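Local atomic coordinates of Alpha/beta hydrolase fold protein (Sphaerobacter thermophilus, PDB entry 3R0V), a protein that probably acts as a hydrolase, its chain built on the alpha/beta hydrolase fold. Residues Val26-Gly31 with Pro41-Leu46. Sequence-based numbering, arbitrary orientation. Where two conformers were deposited one is given.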
# COMPACT_ATOMS: atom_id res chain seq x y z
N VAL A 26 -1.10 -4.90 -14.95
CA VAL A 26 -0.79 -4.05 -13.80
C VAL A 26 -1.46 -4.64 -12.57
O VAL A 26 -2.66 -4.94 -12.61
CB VAL A 26 -1.38 -2.63 -14.02
CG1 VAL A 26 -1.27 -1.80 -12.75
CG2 VAL A 26 -0.71 -1.93 -15.20
N VAL A 27 -0.72 -4.79 -11.47
CA VAL A 27 -1.27 -5.24 -10.20
C VAL A 27 -1.30 -4.06 -9.25
O VAL A 27 -0.30 -3.35 -9.08
CB VAL A 27 -0.43 -6.36 -9.59
CG1 VAL A 27 -0.95 -6.73 -8.19
CG2 VAL A 27 -0.44 -7.59 -10.49
N LEU A 28 -2.46 -3.84 -8.64
CA LEU A 28 -2.61 -2.76 -7.66
C LEU A 28 -2.48 -3.37 -6.27
O LEU A 28 -3.15 -4.37 -5.96
CB LEU A 28 -3.98 -2.08 -7.80
CG LEU A 28 -4.35 -1.57 -9.19
CD1 LEU A 28 -5.66 -0.78 -9.17
CD2 LEU A 28 -3.26 -0.71 -9.78
N VAL A 29 -1.61 -2.80 -5.44
CA VAL A 29 -1.39 -3.30 -4.09
C VAL A 29 -1.87 -2.26 -3.08
O VAL A 29 -1.33 -1.15 -3.02
CB VAL A 29 0.11 -3.60 -3.82
CG1 VAL A 29 0.28 -4.18 -2.42
CG2 VAL A 29 0.68 -4.56 -4.87
N GLY A 30 -2.87 -2.61 -2.28
CA GLY A 30 -3.44 -1.66 -1.35
C GLY A 30 -2.69 -1.55 -0.04
O GLY A 30 -1.90 -2.42 0.30
N GLY A 31 -2.94 -0.47 0.68
CA GLY A 31 -2.28 -0.21 1.95
C GLY A 31 -3.09 -0.62 3.16
O GLY A 31 -3.97 -1.47 3.09
N PRO A 41 -11.95 2.20 -8.41
CA PRO A 41 -12.08 3.41 -9.23
C PRO A 41 -10.85 3.67 -10.11
O PRO A 41 -11.00 4.04 -11.27
CB PRO A 41 -12.28 4.53 -8.19
CG PRO A 41 -12.93 3.82 -7.03
CD PRO A 41 -12.28 2.45 -7.00
N LEU A 42 -9.66 3.45 -9.57
CA LEU A 42 -8.45 3.60 -10.37
C LEU A 42 -8.36 2.55 -11.46
O LEU A 42 -8.02 2.85 -12.60
CB LEU A 42 -7.21 3.53 -9.47
CG LEU A 42 -5.88 3.59 -10.22
CD1 LEU A 42 -5.75 4.85 -11.08
CD2 LEU A 42 -4.73 3.49 -9.23
N ALA A 43 -8.66 1.31 -11.09
CA ALA A 43 -8.60 0.20 -12.05
C ALA A 43 -9.45 0.51 -13.26
O ALA A 43 -9.05 0.25 -14.39
CB ALA A 43 -9.05 -1.10 -11.40
N GLU A 44 -10.63 1.08 -13.03
CA GLU A 44 -11.54 1.38 -14.13
C GLU A 44 -10.98 2.45 -15.07
O GLU A 44 -11.19 2.39 -16.28
CB GLU A 44 -12.92 1.76 -13.58
CG GLU A 44 -13.92 2.14 -14.66
CD GLU A 44 -15.31 2.37 -14.12
OE1 GLU A 44 -16.13 3.00 -14.83
OE2 GLU A 44 -15.60 1.92 -12.99
N ARG A 45 -10.25 3.42 -14.51
CA ARG A 45 -9.58 4.40 -15.36
C ARG A 45 -8.38 3.84 -16.13
O ARG A 45 -8.05 4.33 -17.21
CB ARG A 45 -9.13 5.64 -14.56
CG ARG A 45 -10.27 6.44 -13.95
CD ARG A 45 -11.30 6.84 -15.00
NE ARG A 45 -11.90 8.11 -14.62
CZ ARG A 45 -13.18 8.43 -14.81
NH1 ARG A 45 -14.02 7.57 -15.36
NH2 ARG A 45 -13.60 9.62 -14.42
N LEU A 46 -7.74 2.80 -15.58
CA LEU A 46 -6.58 2.18 -16.21
C LEU A 46 -6.97 1.10 -17.22
O LEU A 46 -6.20 0.78 -18.13
CB LEU A 46 -5.67 1.57 -15.15
CG LEU A 46 -5.00 2.55 -14.18
CD1 LEU A 46 -4.24 1.78 -13.12
CD2 LEU A 46 -4.06 3.51 -14.92
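Over one face of the flat peptide joining L42 to A43 sits the end of L28: its CD1 methyl lies 4.1 Å from A43 N, well above the peptide plane rather than at its edge. The rest of the contact is methyl against methyl. This is the first half of a beta-alpha-beta crossover in an alpha/beta hydrolase fold: strand 25-29 leads into helix 40-46, and the chain then returns to strand 51-52, the parallel neighbour of 25-29. The helix runs back over the strand; the axes of 26-29 and 41-46 are nearly antiparallel at 164° and 10.4 Å apart at their closest.

L28 does most of the work from the strand. Its CG stands anti to the carbonyl carbon (chi1 -53°), and CD1 continues outward, anti to CA, and ends 4.1 Å from A43 CB. The small A43 lets this methyl come close to the helix, where L42 and L46, one turn apart, present larger side chains. F92 of strand 89-94 also packs on L28 and L42, while V52 touches L28, A43 and L46, so the apolar patch spans three strands and is buried.

Beyond V29 the chain runs on past the helix through G30 to G31, which touches the bound D-malate; the leucine cluster itself lies some way off, with the L28 side chain about 13 Å from that ligand. The two branches of L28 divide the helix between them: CD1 approaches L42 CD2 at 4.4 Å, whereas CD2 meets L46 CD1 at 4.3 Å.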